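PDB 7LVO: phosphoribosyl-glycinamide (GAR) synthetase from Cryptococcus neoformans var. grubii serotype A, which catalyses, through this N-terminal half of a bifunctional purine-biosynthesis enzyme, the ATP-dependent joining of glycine to 5-phosphoribosylamine to give glycinamide ribonucleotide. Local coordinates for residues A[99-103]-A[104-108]; A[115-118]-A[119-123]. All coordinates share one frame; numbering follows the deposited sequence.

Contact 1: A[99-103]-A[104-108]; sequences EWAQK and ENIDL
At the end of helix 95-104 the backbone carbonyls of W100, A101 and Q102 meet the amides of E104, N105 and I106. The straightest bond runs from I106 N to A101 O, 3.2 Å long with an N-H...O angle of 171°. E104 N is shared weakly between W100 O and A101 O, while N105 N reaches back to Q102 O in a weak bond of 3.4 Å. The carbonyl of K103 is served by a water that donates to K103 O, its oxygen 2.6 Å away, and also donates to N105 OD1, so the water bridges the K103 carbonyl to the asparagine side chain. N105 takes positive phi (56°), which asparagine tolerates better than most residues. On the inner side, A101 CB packs 3.8 Å from I106 CG1; the small alanine lets the chain fold back closely. With CG anti to its carbonyl carbon (chi1 -58°), E104 sets that methylene over the face of the W100 six-membered ring, 3.4 Å from the centroid, a CH-pi contact, and OE1 forms a salt bridge with R64 of strand 62-67. Positive phi at N105 and the two returning bonds define a Schellman motif, here ending the helix that leads into strand 108-111 of the parallel N-domain sheet.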
ATOM      1  N   GLU A  99     -12.755  -8.906  19.928  1.00 29.29           N
ATOM      2  CA  GLU A  99     -12.939  -9.200  21.346  1.00 33.18           C
ATOM      3  C   GLU A  99     -11.636  -9.027  22.115  1.00 34.12           C
ATOM      4  O   GLU A  99     -11.636  -8.523  23.244  1.00 34.86           O
ATOM      5  CB  GLU A  99     -13.481 -10.619  21.517  1.00 43.59           C
ATOM      6  CG  GLU A  99     -13.773 -11.006  22.954  1.00 52.97           C
ATOM      7  CD  GLU A  99     -14.387 -12.387  23.068  1.00 63.77           C
ATOM      8  OE1 GLU A  99     -14.629 -13.023  22.018  1.00 56.82           O
ATOM      9  OE2 GLU A  99     -14.628 -12.838  24.208  1.00 74.68           O
ATOM     10  N   TRP A 100     -10.513  -9.430  21.517  1.00 34.24           N
ATOM     11  CA  TRP A 100      -9.218  -9.203  22.149  1.00 32.22           C
ATOM     12  C   TRP A 100      -8.967  -7.711  22.351  1.00 29.44           C
ATOM     13  O   TRP A 100      -8.616  -7.269  23.450  1.00 33.39           O
ATOM     14  CB  TRP A 100      -8.108  -9.828  21.300  1.00 27.81           C
ATOM     15  CG  TRP A 100      -6.762  -9.796  21.945  1.00 32.10           C
ATOM     16  CD1 TRP A 100      -6.188 -10.785  22.685  1.00 29.36           C
ATOM     17  CD2 TRP A 100      -5.811  -8.723  21.909  1.00 33.14           C
ATOM     18  NE1 TRP A 100      -4.945 -10.398  23.113  1.00 31.28           N
ATOM     19  CE2 TRP A 100      -4.686  -9.139  22.647  1.00 35.82           C
ATOM     20  CE3 TRP A 100      -5.798  -7.460  21.317  1.00 29.31           C
ATOM     21  CZ2 TRP A 100      -3.564  -8.333  22.818  1.00 35.68           C
ATOM     22  CZ3 TRP A 100      -4.683  -6.660  21.488  1.00 29.76           C
ATOM     23  CH2 TRP A 100      -3.584  -7.097  22.231  1.00 36.82           C
ATOM     24  N   ALA A 101      -9.137  -6.916  21.292  1.00 26.41           N
ATOM     25  CA  ALA A 101      -8.893  -5.484  21.402  1.00 23.46           C
ATOM     26  C   ALA A 101      -9.776  -4.853  22.475  1.00 31.17           C
ATOM     27  O   ALA A 101      -9.319  -3.998  23.241  1.00 30.10           O
ATOM     28  CB  ALA A 101      -9.131  -4.805  20.056  1.00 28.69           C
ATOM     29  N   GLN A 102     -11.039  -5.272  22.552  1.00 34.69           N
ATOM     30  CA  GLN A 102     -11.948  -4.705  23.544  1.00 41.35           C
ATOM     31  C   GLN A 102     -11.458  -4.974  24.959  1.00 39.91           C
ATOM     32  O   GLN A 102     -11.470  -4.074  25.809  1.00 45.56           O
ATOM     33  CB  GLN A 102     -13.354  -5.273  23.346  1.00 39.33           C
ATOM     34  CG  GLN A 102     -14.414  -4.621  24.206  1.00 39.44           C
ATOM     35  CD  GLN A 102     -15.806  -5.155  23.920  1.00 39.68           C
ATOM     36  OE1 GLN A 102     -15.976  -6.112  23.166  1.00 43.38           O
ATOM     37  NE2 GLN A 102     -16.815  -4.532  24.525  1.00 55.09           N
ATOM     38  N   LYS A 103     -11.024  -6.205  25.235  1.00 32.40           N
ATOM     39  CA  LYS A 103     -10.539  -6.542  26.567  1.00 35.40           C
ATOM     40  C   LYS A 103      -9.208  -5.874  26.889  1.00 39.97           C
ATOM     41  O   LYS A 103      -8.879  -5.712  28.069  1.00 42.80           O
ATOM     42  CB  LYS A 103     -10.398  -8.059  26.706  1.00 49.21           C
ATOM     43  CG  LYS A 103     -11.703  -8.830  26.548  1.00 54.51           C
ATOM     44  CD  LYS A 103     -12.704  -8.471  27.641  1.00 63.33           C
ATOM     45  CE  LYS A 103     -13.954  -9.339  27.560  1.00 75.55           C
ATOM     46  NZ  LYS A 103     -14.679  -9.173  26.267  1.00 67.90           N
ATOM     47  N   GLU A 104      -8.439  -5.479  25.876  1.00 44.83           N
ATOM     48  CA  GLU A 104      -7.139  -4.856  26.078  1.00 37.48           C
ATOM     49  C   GLU A 104      -7.199  -3.336  26.039  1.00 34.62           C
ATOM     50  O   GLU A 104      -6.156  -2.685  26.159  1.00 40.81           O
ATOM     51  CB  GLU A 104      -6.146  -5.356  25.021  1.00 31.71           C
ATOM     52  CG  GLU A 104      -5.956  -6.863  25.013  1.00 36.12           C
ATOM     53  CD  GLU A 104      -5.149  -7.358  26.202  1.00 41.70           C
ATOM     54  OE1 GLU A 104      -4.515  -6.528  26.890  1.00 45.79           O
ATOM     55  OE2 GLU A 104      -5.138  -8.584  26.438  1.00 46.27           O
ATOM     56  N   ASN A 105      -8.387  -2.758  25.868  1.00 32.78           N
ATOM     57  CA  ASN A 105      -8.554  -1.305  25.832  1.00 43.27           C
ATOM     58  C   ASN A 105      -7.664  -0.673  24.763  1.00 36.26           C
ATOM     59  O   ASN A 105      -6.927   0.284  25.014  1.00 35.79           O
ATOM     60  CB  ASN A 105      -8.275  -0.691  27.207  1.00 42.43           C
ATOM     61  CG  ASN A 105      -9.359  -1.014  28.214  1.00 48.20           C
ATOM     62  OD1 ASN A 105      -9.106  -1.659  29.231  1.00 48.20           O
ATOM     63  ND2 ASN A 105     -10.576  -0.566  27.931  1.00 48.90           N
ATOM     64  N   ILE A 106      -7.745  -1.221  23.553  1.00 31.67           N
ATOM     65  CA  ILE A 106      -7.013  -0.658  22.426  1.00 31.47           C
ATOM     66  C   ILE A 106      -7.650   0.668  22.038  1.00 31.26           C
ATOM     67  O   ILE A 106      -8.876   0.772  21.911  1.00 30.09           O
ATOM     68  CB  ILE A 106      -7.002  -1.637  21.244  1.00 32.31           C
ATOM     69  CG1 ILE A 106      -6.226  -2.902  21.610  1.00 29.08           C
ATOM     70  CG2 ILE A 106      -6.409  -0.969  20.002  1.00 34.01           C
ATOM     71  CD1 ILE A 106      -4.765  -2.673  21.938  1.00 29.81           C
ATOM     72  N   ASP A 107      -6.816   1.692  21.846  1.00 27.32           N
ATOM     73  CA  ASP A 107      -7.294   3.022  21.517  1.00 22.71           C
ATOM     74  C   ASP A 107      -7.357   3.285  20.027  1.00 29.00           C
ATOM     75  O   ASP A 107      -8.016   4.246  19.612  1.00 23.20           O
ATOM     76  CB  ASP A 107      -6.388   4.075  22.165  1.00 29.95           C
ATOM     77  CG  ASP A 107      -6.316   3.931  23.674  1.00 37.73           C
ATOM     78  OD1 ASP A 107      -7.380   4.003  24.331  1.00 31.62           O
ATOM     79  OD2 ASP A 107      -5.194   3.736  24.195  1.00 35.14           O
ATOM     80  N   LEU A 108      -6.701   2.462  19.211  1.00 24.96           N
ATOM     81  CA  LEU A 108      -6.668   2.694  17.773  1.00 26.10           C
ATOM     82  C   LEU A 108      -6.211   1.425  17.067  1.00 26.86           C
ATOM     83  O   LEU A 108      -5.306   0.743  17.541  1.00 23.31           O
ATOM     84  CB  LEU A 108      -5.731   3.857  17.421  1.00 24.37           C
ATOM     85  CG  LEU A 108      -5.560   4.168  15.933  1.00 30.28           C
ATOM     86  CD1 LEU A 108      -6.849   4.710  15.344  1.00 26.67           C
ATOM     87  CD2 LEU A 108      -4.405   5.136  15.717  1.00 21.03           C
TER
HETATM   88  O   HOH W   1     -10.054  -4.467  30.065  1.00 43.78           O

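Contact 2: A[115-118]-A[119-123]; sequences QPLV and DGVEG
V121 folds back on P116 and L117 where a Schellman motif ends helix 114-118, and G120, the motif's positive-phi residue, is also the N-cap of helix 121-126. Glycine suits this place because at phi 97° a beta carbon would press on the carbonyl oxygen of D119. Two bonds close the turn: V121 N to P116 O at 2.7 Å, and G120 N to L117 O, the latter with its donor well above the carbonyl plane. D119 N makes the usual helical bond to Q115 O at 2.8 Å. Followed outward, the V121 side chain starts with CB, which lies 3.2 Å from P116 O and 4.0 Å from P116 CB, the proline ring offering a rigid apolar surface. Its CG1 stands between the backbone N and the carbonyl carbon (chi1 68°), which brings it against P116 O and to within 3.9 Å of L117 CD2; branching at CB lets a short side chain touch both P116 and L117. Both L117 and V121 also rest on P111 of strand 108-111. L117 O has a further partner: a water donates to it and accepts from E122 N, in the first turn of the next helix, with that water oxygen 3.1 Å from E122 N.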
ATOM      1  N   GLN A 115      -7.342  -6.886   2.511  1.00 25.41           N
ATOM      2  CA  GLN A 115      -8.473  -7.779   2.744  1.00 31.86           C
ATOM      3  C   GLN A 115      -9.320  -7.366   3.941  1.00 25.73           C
ATOM      4  O   GLN A 115     -10.549  -7.270   3.790  1.00 33.28           O
ATOM      5  CB  GLN A 115      -7.965  -9.213   2.899  1.00 32.79           C
ATOM      6  CG  GLN A 115      -9.068 -10.245   3.097  1.00 42.36           C
ATOM      7  CD  GLN A 115      -8.577 -11.670   2.909  1.00 57.55           C
ATOM      8  OE1 GLN A 115      -8.016 -12.012   1.865  1.00 51.76           O
ATOM      9  NE2 GLN A 115      -8.785 -12.508   3.920  1.00 59.03           N
ATOM     10  N   PRO A 116      -8.764  -7.127   5.134  1.00 27.49           N
ATOM     11  CA  PRO A 116      -9.636  -6.775   6.274  1.00 25.12           C
ATOM     12  C   PRO A 116     -10.420  -5.492   6.050  1.00 25.35           C
ATOM     13  O   PRO A 116     -11.573  -5.396   6.485  1.00 26.13           O
ATOM     14  CB  PRO A 116      -8.652  -6.651   7.450  1.00 27.91           C
ATOM     15  CG  PRO A 116      -7.311  -6.438   6.823  1.00 36.83           C
ATOM     16  CD  PRO A 116      -7.342  -7.195   5.520  1.00 29.22           C
ATOM     17  N   LEU A 117      -9.824  -4.497   5.392  1.00 24.22           N
ATOM     18  CA  LEU A 117     -10.549  -3.258   5.118  1.00 26.39           C
ATOM     19  C   LEU A 117     -11.712  -3.505   4.167  1.00 26.91           C
ATOM     20  O   LEU A 117     -12.864  -3.162   4.469  1.00 23.02           O
ATOM     21  CB  LEU A 117      -9.593  -2.213   4.545  1.00 22.81           C
ATOM     22  CG  LEU A 117      -8.595  -1.621   5.532  1.00 23.46           C
ATOM     23  CD1 LEU A 117      -7.593  -0.728   4.817  1.00 25.80           C
ATOM     24  CD2 LEU A 117      -9.312  -0.845   6.619  1.00 23.22           C
ATOM     25  N   VAL A 118     -11.436  -4.119   3.012  1.00 25.78           N
ATOM     26  CA  VAL A 118     -12.499  -4.387   2.045  1.00 26.98           C
ATOM     27  C   VAL A 118     -13.531  -5.336   2.632  1.00 24.05           C
ATOM     28  O   VAL A 118     -14.711  -5.290   2.266  1.00 30.88           O
ATOM     29  CB  VAL A 118     -11.899  -4.943   0.736  1.00 30.36           C
ATOM     30  CG1 VAL A 118     -12.990  -5.433  -0.187  1.00 28.23           C
ATOM     31  CG2 VAL A 118     -11.063  -3.875   0.050  1.00 29.39           C
ATOM     32  N   ASP A 119     -13.110  -6.220   3.538  1.00 24.14           N
ATOM     33  CA  ASP A 119     -14.041  -7.129   4.194  1.00 27.83           C
ATOM     34  C   ASP A 119     -14.818  -6.459   5.321  1.00 29.96           C
ATOM     35  O   ASP A 119     -15.741  -7.067   5.858  1.00 27.21           O
ATOM     36  CB  ASP A 119     -13.289  -8.346   4.732  1.00 29.73           C
ATOM     37  CG  ASP A 119     -12.840  -9.291   3.623  1.00 34.42           C
ATOM     38  OD1 ASP A 119     -13.199  -9.047   2.455  1.00 36.14           O
ATOM     39  OD2 ASP A 119     -12.132 -10.278   3.920  1.00 38.93           O
ATOM     40  N   GLY A 120     -14.468  -5.229   5.683  1.00 31.85           N
ATOM     41  CA  GLY A 120     -15.231  -4.463   6.632  1.00 28.36           C
ATOM     42  C   GLY A 120     -14.752  -4.492   8.063  1.00 28.74           C
ATOM     43  O   GLY A 120     -15.589  -4.445   8.975  1.00 36.96           O
ATOM     44  N   VAL A 121     -13.443  -4.557   8.293  1.00 29.21           N
ATOM     45  CA  VAL A 121     -12.934  -4.587   9.658  1.00 32.12           C
ATOM     46  C   VAL A 121     -13.289  -3.300  10.395  1.00 27.98           C
ATOM     47  O   VAL A 121     -13.465  -3.305  11.618  1.00 33.65           O
ATOM     48  CB  VAL A 121     -11.409  -4.834   9.653  1.00 28.36           C
ATOM     49  CG1 VAL A 121     -10.677  -3.636   9.056  1.00 31.46           C
ATOM     50  CG2 VAL A 121     -10.912  -5.127  11.059  1.00 25.36           C
ATOM     51  N   GLU A 122     -13.395  -2.182   9.673  1.00 24.78           N
ATOM     52  CA  GLU A 122     -13.711  -0.912  10.314  1.00 33.09           C
ATOM     53  C   GLU A 122     -15.062  -0.971  11.016  1.00 33.48           C
ATOM     54  O   GLU A 122     -15.195  -0.508  12.156  1.00 30.00           O
ATOM     55  CB  GLU A 122     -13.694   0.215   9.280  1.00 28.00           C
ATOM     56  CG  GLU A 122     -13.779   1.619   9.867  1.00 31.06           C
ATOM     57  CD  GLU A 122     -15.196   2.159   9.916  1.00 31.09           C
ATOM     58  OE1 GLU A 122     -16.135   1.452   9.492  1.00 34.98           O
ATOM     59  OE2 GLU A 122     -15.373   3.306  10.377  1.00 43.59           O
ATOM     60  N   GLY A 123     -16.077  -1.539  10.355  1.00 26.58           N
ATOM     61  CA  GLY A 123     -17.374  -1.674  10.985  1.00 28.37           C
ATOM     62  C   GLY A 123     -17.356  -2.575  12.197  1.00 34.63           C
ATOM     63  O   GLY A 123     -18.080  -2.321  13.171  1.00 26.99           O
TER
HETATM   64  O   HOH W   2     -13.360  -1.442   6.677  1.00 20.54           O

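In the fold
Contacts 1 and 2 follow one another along the chain within the N domain, on either side of strand 108-111: 99-108 leads into the strand and 115-123 comes after it. Their centres are about 17 Å apart and their nearest atoms about 9 Å, so they do not touch. Both hold a Schellman motif, yet their settings differ. Contact 1 lies away from the annotated sites, its side chains packing on strands 38-44 and 62-67. Contact 2 sits nearer the predicted nucleotide site: the V118 side chain is about 4 Å from that of L195, in the predicted ATP-binding region, and the L117 side chain about 9 Å from that of N333, a predicted magnesium ligand.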